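Local coordinates for protein O-phospho-L-seryl-tRNA:Cys-tRNA synthase (Methanocaldococcus jannaschii DSM 2661, PDB 5X6B) that probably converts O-phosphoserine carried on tRNA(Cys) into cysteinyl-tRNA(Cys), with pyridoxal phosphate as cofactor, at residues Lys278-Glu281 with Lys282-Val285; Ala267-Glu270 with Glu271-Asp274; Glu94-Cys97 with Pro98-Asp102; Leu228-Ala231 with Tyr232-Arg236. One frame throughout, in Å; residues are numbered along the deposited sequence.

All four contacts are local turns, each joining adjoining pieces of chain, and none nests in or crosses another. From the N terminus, interaction 3 closes the turn that leads into helix 100-111. Interaction 4 comes next, at the end of central strand 226-229, where the chain turns beside the cofactor; its centre lies about 6 Å from the centre of the chain. Interaction 2 then joins strand 264-268 of the same mixed sheet to the short helix 273-276. Interaction 1 begins just past that helix, as a protruding loop that reaches the bound nucleic acid. The centres of interactions 1 and 3 lie 19 Å apart on the same side of the chain's centre, and their nearest atoms are about 5 Å apart.

Interaction 1. Residues Lys278-Glu281 with Lys282-Val285; sequences KTSE and KFPV. With nucleotides of chain E.
OG of Ser280 lies at the edge of the Phe283 ring, near its plane, 4.0 Å from CD2. At the diagonally opposite corner of the ring, CE1 of Phe283 stands 3.6 Å from N7 of A75 of chain E. That edge comes down on the face of the adenine near N7 and C5, with the two ring planes steeply inclined, about 75° apart. CG of Lys282 sits 3.8 Å above one face of the phenyl ring, toward the rim. Behind the ring the backbone folds back, and CA of Pro284 approaches O of Ser280 at 3.5 Å in a CA-H...O contact (136° at the hydrogen). Methyl CG2 of Thr279 lies beside O of Pro284. With OG placed opposite the backbone N (chi1 174°), the serine hydroxyl can reach Glu155 OE1 of the second subunit, a hydrogen bond that ties this loop to its neighbour. Backbone bonds of Lys278 with Ile288 and of Ser280 with Lys286 hold the two arms of the loop together. Edge against face, the phenyl C-H meets the pi cloud of the base much as in a CH-pi contact, which probably adds a weak electrostatic gain to van der Waals packing on the nucleotide.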
loop_
_atom_site.group_PDB
_atom_site.type_symbol
_atom_site.label_atom_id
_atom_site.label_comp_id
_atom_site.label_asym_id
_atom_site.label_seq_id
_atom_site.Cartn_x
_atom_site.Cartn_y
_atom_site.Cartn_z
ATOM N N LYS B 278 -11.580 20.036 -11.009
ATOM C CA LYS B 278 -12.921 20.264 -11.538
ATOM C C LYS B 278 -13.832 19.107 -11.150
ATOM O O LYS B 278 -13.470 17.937 -11.289
ATOM C CB LYS B 278 -12.903 20.437 -13.056
ATOM C CG LYS B 278 -14.267 20.243 -13.699
ATOM C CD LYS B 278 -14.283 20.717 -15.139
ATOM C CE LYS B 278 -15.656 20.522 -15.760
ATOM N NZ LYS B 278 -15.605 20.607 -17.246
ATOM N N THR B 279 -15.016 19.443 -10.658
ATOM C CA THR B 279 -15.917 18.447 -10.108
ATOM C C THR B 279 -16.946 17.961 -11.128
ATOM O O THR B 279 -17.225 18.640 -12.119
ATOM C CB THR B 279 -16.640 19.004 -8.874
ATOM O OG1 THR B 279 -17.379 20.177 -9.238
ATOM C CG2 THR B 279 -15.627 19.380 -7.812
ATOM N N SER B 280 -17.485 16.769 -10.891
ATOM C CA SER B 280 -18.600 16.266 -11.683
ATOM C C SER B 280 -19.819 17.143 -11.432
ATOM O O SER B 280 -19.990 17.685 -10.340
ATOM C CB SER B 280 -18.905 14.806 -11.340
ATOM O OG SER B 280 -20.069 14.358 -12.011
ATOM N N GLU B 281 -20.662 17.292 -12.445
ATOM C CA GLU B 281 -21.803 18.184 -12.313
ATOM C C GLU B 281 -22.940 17.503 -11.554
ATOM O O GLU B 281 -23.552 18.118 -10.676
ATOM C CB GLU B 281 -22.274 18.667 -13.686
ATOM C CG GLU B 281 -23.719 19.159 -13.734
ATOM C CD GLU B 281 -24.685 18.133 -14.304
ATOM O OE1 GLU B 281 -24.385 17.554 -15.369
ATOM O OE2 GLU B 281 -25.742 17.899 -13.681
ATOM N N LYS B 282 -23.203 16.232 -11.851
ATOM C CA LYS B 282 -24.216 15.492 -11.097
ATOM C C LYS B 282 -23.749 15.266 -9.661
ATOM O O LYS B 282 -24.559 15.221 -8.735
ATOM C CB LYS B 282 -24.548 14.152 -11.767
ATOM C CG LYS B 282 -25.717 13.421 -11.087
ATOM C CD LYS B 282 -26.258 12.241 -11.883
ATOM C CE LYS B 282 -27.474 11.622 -11.183
ATOM N NZ LYS B 282 -28.529 12.630 -10.847
ATOM N N PHE B 283 -22.441 15.137 -9.476
ATOM C CA PHE B 283 -21.888 14.938 -8.141
ATOM C C PHE B 283 -20.844 16.006 -7.816
ATOM O O PHE B 283 -19.665 15.850 -8.135
ATOM C CB PHE B 283 -21.289 13.539 -8.021
ATOM C CG PHE B 283 -22.243 12.447 -8.404
ATOM C CD1 PHE B 283 -23.171 11.968 -7.494
ATOM C CD2 PHE B 283 -22.223 11.911 -9.680
ATOM C CE1 PHE B 283 -24.053 10.966 -7.847
ATOM C CE2 PHE B 283 -23.107 10.907 -10.042
ATOM C CZ PHE B 283 -24.022 10.435 -9.124
ATOM N N PRO B 284 -21.287 17.094 -7.167
ATOM C CA PRO B 284 -20.514 18.316 -6.900
ATOM C C PRO B 284 -19.215 18.106 -6.114
ATOM O O PRO B 284 -18.353 18.984 -6.146
ATOM C CB PRO B 284 -21.486 19.169 -6.075
ATOM C CG PRO B 284 -22.836 18.646 -6.404
ATOM C CD PRO B 284 -22.653 17.180 -6.624
ATOM N N VAL B 285 -19.077 16.985 -5.415
ATOM C CA VAL B 285 -17.906 16.771 -4.571
ATOM C C VAL B 285 -16.825 15.980 -5.299
ATOM O O VAL B 285 -15.634 16.230 -5.121
ATOM C CB VAL B 285 -18.282 16.041 -3.265
ATOM C CG1 VAL B 285 -17.047 15.771 -2.422
ATOM C CG2 VAL B 285 -19.291 16.861 -2.481
ATOM P P A E 75 -25.230 11.804 -0.944
ATOM O OP1 A E 75 -25.141 13.277 -0.786
ATOM O OP2 A E 75 -26.155 11.235 -1.956
ATOM O "O5'" A E 75 -23.764 11.251 -1.252
ATOM C "C5'" A E 75 -23.113 10.331 -0.378
ATOM C "C4'" A E 75 -22.292 9.306 -1.133
ATOM O "O4'" A E 75 -23.168 8.528 -1.996
ATOM C "C3'" A E 75 -21.190 9.863 -2.034
ATOM O "O3'" A E 75 -20.080 8.963 -2.038
ATOM C "C2'" A E 75 -21.851 9.864 -3.410
ATOM O "O2'" A E 75 -20.955 9.819 -4.501
ATOM C "C1'" A E 75 -22.713 8.606 -3.335
ATOM N N9 A E 75 -23.882 8.629 -4.223
ATOM C C8 A E 75 -24.906 9.544 -4.245
ATOM N N7 A E 75 -25.817 9.299 -5.157
ATOM C C5 A E 75 -25.365 8.142 -5.779
ATOM C C6 A E 75 -25.883 7.365 -6.834
ATOM N N6 A E 75 -27.020 7.644 -7.482
ATOM N N1 A E 75 -25.182 6.272 -7.210
ATOM C C2 A E 75 -24.042 5.984 -6.565
ATOM N N3 A E 75 -23.456 6.637 -5.564
ATOM C C4 A E 75 -24.175 7.718 -5.211
#

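Interaction 2. Residues Ala267-Glu270 with Glu271-Asp274; sequences AFSE and EFSD
The carbonyl O of Ser269 accepts the backbone N-H of Phe272 at 3.0 Å, and one residue further on O of Glu270 accepts N of Ser273 at 3.1 Å. The second bond is the straighter of the two (160° against 145° at the hydrogen). Both run from residue i+3 back to residue i, as in 3-10 turns, and in both the donor stands well above the carbonyl plane. Together they wind the chain from strand 264-268 into helix 273-276, with Phe272 at the N-cap. Around this turn, OG of Ser269 lies in the plane of the Phe272 ring at its edge, 3.3 Å from CD2. The hydroxyl comes round to that edge because it sits between its own backbone N and carbonyl carbon (chi1 63°). On the strand, CE1 of Phe268 approaches CA of Ser273 at 3.7 Å, while CB of Ser273 lies in plane at the ring's edge. The Phe272 ring also meets that of Phe248, and Asp114 OD2 receives the N-H of Glu270. The two backbone bonds thus give the Ser269 and Glu270 carbonyls partners just where the strand ends, carrying the chain into the helix.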
loop_
_atom_site.group_PDB
_atom_site.type_symbol
_atom_site.label_atom_id
_atom_site.label_comp_id
_atom_site.label_asym_id
_atom_site.label_seq_id
_atom_site.Cartn_x
_atom_site.Cartn_y
_atom_site.Cartn_z
ATOM N N ALA B 267 1.329 17.678 -7.918
ATOM C CA ALA B 267 1.312 18.962 -7.233
ATOM C C ALA B 267 1.096 20.064 -8.256
ATOM O O ALA B 267 1.553 19.956 -9.393
ATOM C CB ALA B 267 2.601 19.182 -6.463
ATOM N N PHE B 268 0.397 21.120 -7.855
ATOM C CA PHE B 268 0.041 22.178 -8.794
ATOM C C PHE B 268 -0.296 23.496 -8.102
ATOM O O PHE B 268 -0.665 23.523 -6.927
ATOM C CB PHE B 268 -1.136 21.732 -9.672
ATOM C CG PHE B 268 -2.346 21.278 -8.893
ATOM C CD1 PHE B 268 -3.337 22.180 -8.536
ATOM C CD2 PHE B 268 -2.496 19.948 -8.531
ATOM C CE1 PHE B 268 -4.450 21.766 -7.828
ATOM C CE2 PHE B 268 -3.608 19.529 -7.818
ATOM C CZ PHE B 268 -4.585 20.440 -7.467
ATOM N N SER B 269 -0.167 24.588 -8.851
ATOM C CA SER B 269 -0.446 25.923 -8.336
ATOM C C SER B 269 -1.944 26.192 -8.258
ATOM O O SER B 269 -2.727 25.603 -9.010
ATOM C CB SER B 269 0.218 26.979 -9.219
ATOM O OG SER B 269 -0.311 26.944 -10.535
ATOM N N GLU B 270 -2.333 27.094 -7.358
ATOM C CA GLU B 270 -3.730 27.499 -7.210
ATOM C C GLU B 270 -4.329 27.974 -8.534
ATOM O O GLU B 270 -5.528 27.822 -8.774
ATOM C CB GLU B 270 -3.853 28.601 -6.154
ATOM C CG GLU B 270 -5.267 29.148 -5.954
ATOM C CD GLU B 270 -6.219 28.140 -5.326
ATOM O OE1 GLU B 270 -5.752 27.079 -4.860
ATOM O OE2 GLU B 270 -7.439 28.412 -5.293
ATOM N N GLU B 271 -3.481 28.536 -9.391
ATOM C CA GLU B 271 -3.901 29.051 -10.689
ATOM C C GLU B 271 -4.595 27.983 -11.532
ATOM O O GLU B 271 -5.565 28.270 -12.230
ATOM C CB GLU B 271 -2.693 29.617 -11.443
ATOM C CG GLU B 271 -3.012 30.202 -12.808
ATOM C CD GLU B 271 -1.778 30.726 -13.521
ATOM O OE1 GLU B 271 -0.682 30.675 -12.926
ATOM O OE2 GLU B 271 -1.901 31.187 -14.675
ATOM N N PHE B 272 -4.106 26.751 -11.453
ATOM C CA PHE B 272 -4.663 25.663 -12.251
ATOM C C PHE B 272 -5.533 24.713 -11.430
ATOM O O PHE B 272 -5.887 23.632 -11.900
ATOM C CB PHE B 272 -3.543 24.866 -12.919
ATOM C CG PHE B 272 -2.730 25.658 -13.895
ATOM C CD1 PHE B 272 -3.073 25.691 -15.236
ATOM C CD2 PHE B 272 -1.612 26.361 -13.476
ATOM C CE1 PHE B 272 -2.316 26.415 -16.143
ATOM C CE2 PHE B 272 -0.853 27.085 -14.373
ATOM C CZ PHE B 272 -1.205 27.115 -15.710
ATOM N N SER B 273 -5.875 25.116 -10.211
ATOM C CA SER B 273 -6.662 24.268 -9.319
ATOM C C SER B 273 -8.043 23.947 -9.896
ATOM O O SER B 273 -8.489 22.799 -9.855
ATOM C CB SER B 273 -6.809 24.939 -7.951
ATOM O OG SER B 273 -7.584 24.144 -7.072
ATOM N N ASP B 274 -8.700 24.964 -10.448
ATOM C CA ASP B 274 -10.074 24.841 -10.936
ATOM C C ASP B 274 -10.246 23.797 -12.036
ATOM O O ASP B 274 -11.312 23.195 -12.165
ATOM C CB ASP B 274 -10.573 26.194 -11.447
ATOM C CG ASP B 274 -10.763 27.207 -10.333
ATOM O OD1 ASP B 274 -10.835 26.796 -9.155
ATOM O OD2 ASP B 274 -10.851 28.415 -10.642
#

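Interaction 3. Residues Glu94-Cys97 with Pro98-Asp102; sequences EVTC and PPIKD
O of Thr96 is the polar hub, taking the backbone N-H of Ile100 at 3.1 Å. N of Lys101 also donates to O of Thr96, weakly, at 3.5 Å. The weak bond is the straighter (165° at the hydrogen, against 138°), and the Ile100 donor stands above the carbonyl plane. CA of Pro99 adds a CA-H...O contact to the same oxygen at 3.5 Å. The opening N-H groups of helix 100-111 have no earlier helical turn to bond to, and Pro99 at the N-cap has no polar side chain to cap them; the Thr96 carbonyl takes that place from the preceding loop. The modelled peptide before Pro98 is cis, which helps bend the chain back on itself, but the geometry there is strained enough to make the position of the Pro98 ring doubtful, and with it the ring's approach to methyl CG2 of Thr96. Packing follows outward from the hub. CB of Thr96 rests 4.1 Å from CB of Ile100. Val95 and Lys101 run alongside each other: the lysine chain, extended from a chi1 of 176°, passes CG2 of Val95, which comes to 3.5 Å from CD. A carbonyl oxygen set against the opening N-H groups of a helix places a partial negative charge where the helix dipole is positive, which should favour helix initiation at this point.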
loop_
_atom_site.group_PDB
_atom_site.type_symbol
_atom_site.label_atom_id
_atom_site.label_comp_id
_atom_site.label_asym_id
_atom_site.label_seq_id
_atom_site.Cartn_x
_atom_site.Cartn_y
_atom_site.Cartn_z
ATOM N N GLU B 94 -13.027 13.147 -0.016
ATOM C CA GLU B 94 -11.621 12.776 -0.148
ATOM C C GLU B 94 -10.804 13.423 0.976
ATOM O O GLU B 94 -9.591 13.236 1.081
ATOM C CB GLU B 94 -11.100 13.188 -1.527
ATOM C CG GLU B 94 -9.704 12.698 -1.862
ATOM C CD GLU B 94 -9.278 13.075 -3.264
ATOM O OE1 GLU B 94 -10.060 13.756 -3.960
ATOM O OE2 GLU B 94 -8.164 12.687 -3.672
ATOM N N VAL B 95 -11.498 14.173 1.826
ATOM C CA VAL B 95 -10.888 14.837 2.976
ATOM C C VAL B 95 -10.941 13.911 4.207
ATOM O O VAL B 95 -11.904 13.904 4.972
ATOM C CB VAL B 95 -11.579 16.206 3.242
ATOM C CG1 VAL B 95 -13.096 16.072 3.266
ATOM C CG2 VAL B 95 -11.079 16.822 4.519
ATOM N N THR B 96 -9.884 13.122 4.382
ATOM C CA THR B 96 -9.937 11.953 5.259
ATOM C C THR B 96 -8.998 12.031 6.465
ATOM O O THR B 96 -7.933 12.649 6.401
ATOM C CB THR B 96 -9.608 10.674 4.445
ATOM O OG1 THR B 96 -10.437 10.635 3.278
ATOM C CG2 THR B 96 -9.831 9.403 5.256
ATOM N N CYS B 97 -9.419 11.416 7.568
ATOM C CA CYS B 97 -8.548 11.157 8.710
ATOM C C CYS B 97 -8.765 9.711 9.200
ATOM O O CYS B 97 -9.648 9.479 10.026
ATOM C CB CYS B 97 -8.820 12.161 9.835
ATOM S SG CYS B 97 -8.783 13.903 9.331
ATOM N N PRO B 98 -7.957 8.724 8.728
ATOM C CA PRO B 98 -6.693 8.557 7.990
ATOM C C PRO B 98 -6.127 9.803 7.320
ATOM O O PRO B 98 -6.556 10.157 6.221
ATOM C CB PRO B 98 -7.055 7.505 6.924
ATOM C CG PRO B 98 -8.333 6.826 7.437
ATOM C CD PRO B 98 -8.643 7.422 8.788
ATOM N N PRO B 99 -5.156 10.457 7.974
ATOM C CA PRO B 99 -4.747 11.820 7.612
ATOM C C PRO B 99 -4.269 11.950 6.167
ATOM O O PRO B 99 -3.082 12.157 5.924
ATOM C CB PRO B 99 -3.611 12.116 8.600
ATOM C CG PRO B 99 -3.061 10.784 8.964
ATOM C CD PRO B 99 -4.245 9.851 8.962
ATOM N N ILE B 100 -5.201 11.835 5.224
ATOM C CA ILE B 100 -4.900 12.035 3.816
ATOM C C ILE B 100 -4.901 13.527 3.519
ATOM O O ILE B 100 -4.034 14.027 2.803
ATOM C CB ILE B 100 -5.906 11.312 2.902
ATOM C CG1 ILE B 100 -5.744 9.798 3.033
ATOM C CG2 ILE B 100 -5.692 11.710 1.451
ATOM C CD1 ILE B 100 -6.646 9.001 2.115
ATOM N N LYS B 101 -5.870 14.236 4.084
ATOM C CA LYS B 101 -5.920 15.684 3.961
ATOM C C LYS B 101 -4.623 16.309 4.479
ATOM O O LYS B 101 -3.988 17.105 3.788
ATOM C CB LYS B 101 -7.124 16.243 4.720
ATOM C CG LYS B 101 -7.212 17.755 4.721
ATOM C CD LYS B 101 -8.120 18.236 5.833
ATOM C CE LYS B 101 -8.723 19.581 5.506
ATOM N NZ LYS B 101 -10.030 19.789 6.202
ATOM N N ASP B 102 -4.233 15.933 5.690
ATOM C CA ASP B 102 -3.021 16.465 6.301
ATOM C C ASP B 102 -1.782 16.066 5.506
ATOM O O ASP B 102 -0.844 16.848 5.367
ATOM C CB ASP B 102 -2.905 15.986 7.748
ATOM C CG ASP B 102 -3.904 16.664 8.659
ATOM O OD1 ASP B 102 -4.484 17.687 8.236
ATOM O OD2 ASP B 102 -4.125 16.170 9.783
#

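Interaction 4. Residues Leu228-Ala231 with Tyr232-Arg236; sequences LNCA and YTVGR
Cys230 packs its side chain against Thr233 and Val234. Its CB lies 3.2 Å from OG1 of Thr233 and 3.5 Å from CG2 of Val234; at the tip, SG is 3.6 Å from the same hydroxyl oxygen. The sulfur takes this course because it stands opposite the carbonyl carbon (chi1 -72°). The carbonyl O of Cys230 is doubly held: N of Val234 donates at 3.0 Å, nearly straight (168°) and in the carbonyl plane, and N of Thr233 donates at 3.1 Å from above that plane. The Thr233 bond closes a type II beta turn over Ala231 and Tyr232, the latter with a positive phi of 76°. OG1 of Thr233 is also hydrogen-bonded to His201. Just before the turn, OD1 of Asn229 accepts N of Ala231 at 3.2 Å, an Asx turn, while ND2 of Asn229 bonds to N1 of the cofactor-lysine adduct at position 255. Further along, CD1 of Tyr232 lies over one face of the Arg236 guanidinium, which salt-bridges Asp347. A central strand ending beside the pyridine nitrogen, here with Asn229 where an aspartate is usual, is typical of fold type I pyridoxal phosphate enzymes, whose mixed seven-stranded sheet this chain has.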
loop_
_atom_site.group_PDB
_atom_site.type_symbol
_atom_site.label_atom_id
_atom_site.label_comp_id
_atom_site.label_asym_id
_atom_site.label_seq_id
_atom_site.Cartn_x
_atom_site.Cartn_y
_atom_site.Cartn_z
ATOM N N LEU B 228 6.917 19.746 -14.555
ATOM C CA LEU B 228 8.207 19.126 -14.266
ATOM C C LEU B 228 8.009 17.674 -13.835
ATOM O O LEU B 228 7.407 17.406 -12.792
ATOM C CB LEU B 228 8.949 19.914 -13.185
ATOM C CG LEU B 228 10.337 19.428 -12.762
ATOM C CD1 LEU B 228 11.309 19.416 -13.931
ATOM C CD2 LEU B 228 10.868 20.283 -11.626
ATOM N N ASN B 229 8.491 16.740 -14.649
ATOM C CA ASN B 229 8.384 15.323 -14.315
ATOM C C ASN B 229 9.391 14.939 -13.245
ATOM O O ASN B 229 10.533 14.594 -13.546
ATOM C CB ASN B 229 8.592 14.445 -15.546
ATOM C CG ASN B 229 8.415 12.970 -15.242
ATOM O OD1 ASN B 229 7.923 12.602 -14.177
ATOM N ND2 ASN B 229 8.824 12.116 -16.174
ATOM N N CYS B 230 8.955 14.986 -11.995
ATOM C CA CYS B 230 9.834 14.701 -10.879
ATOM C C CYS B 230 9.806 13.240 -10.452
ATOM O O CYS B 230 10.163 12.908 -9.320
ATOM C CB CYS B 230 9.478 15.594 -9.705
ATOM S SG CYS B 230 9.958 17.299 -9.967
ATOM N N ALA B 231 9.367 12.372 -11.355
ATOM C CA ALA B 231 9.656 10.958 -11.211
ATOM C C ALA B 231 11.169 10.876 -11.151
ATOM O O ALA B 231 11.840 11.541 -11.938
ATOM C CB ALA B 231 9.100 10.150 -12.374
ATOM N N TYR B 232 11.691 10.107 -10.202
ATOM C CA TYR B 232 13.138 9.934 -9.993
ATOM C C TYR B 232 13.851 11.091 -9.309
ATOM O O TYR B 232 15.066 11.018 -9.127
ATOM C CB TYR B 232 13.876 9.658 -11.307
ATOM C CG TYR B 232 14.143 8.207 -11.612
ATOM C CD1 TYR B 232 14.496 7.312 -10.607
ATOM C CD2 TYR B 232 14.090 7.739 -12.916
ATOM C CE1 TYR B 232 14.753 5.988 -10.893
ATOM C CE2 TYR B 232 14.350 6.419 -13.213
ATOM C CZ TYR B 232 14.681 5.548 -12.198
ATOM O OH TYR B 232 14.937 4.229 -12.492
ATOM N N THR B 233 13.140 12.149 -8.927
ATOM C CA THR B 233 13.782 13.168 -8.091
ATOM C C THR B 233 13.068 13.380 -6.765
ATOM O O THR B 233 13.716 13.455 -5.723
ATOM C CB THR B 233 13.896 14.537 -8.795
ATOM O OG1 THR B 233 12.598 15.002 -9.181
ATOM C CG2 THR B 233 14.795 14.440 -10.009
ATOM N N VAL B 234 11.744 13.494 -6.792
ATOM C CA VAL B 234 11.000 13.703 -5.553
ATOM C C VAL B 234 11.069 12.452 -4.692
ATOM O O VAL B 234 10.658 11.370 -5.112
ATOM C CB VAL B 234 9.529 14.083 -5.814
ATOM C CG1 VAL B 234 8.697 13.876 -4.570
ATOM C CG2 VAL B 234 9.438 15.532 -6.252
ATOM N N GLY B 235 11.615 12.609 -3.490
ATOM C CA GLY B 235 11.807 11.489 -2.590
ATOM C C GLY B 235 13.243 10.998 -2.542
ATOM O O GLY B 235 13.578 10.164 -1.705
ATOM N N ARG B 236 14.084 11.501 -3.445
ATOM C CA ARG B 236 15.521 11.219 -3.409
ATOM C C ARG B 236 16.302 12.472 -3.044
ATOM O O ARG B 236 17.094 12.477 -2.098
ATOM C CB ARG B 236 16.021 10.685 -4.752
ATOM C CG ARG B 236 15.345 9.419 -5.189
ATOM C CD ARG B 236 16.058 8.712 -6.334
ATOM N NE ARG B 236 15.268 7.549 -6.732
ATOM C CZ ARG B 236 15.750 6.485 -7.363
ATOM N NH1 ARG B 236 14.948 5.477 -7.678
ATOM N NH2 ARG B 236 17.032 6.420 -7.663
#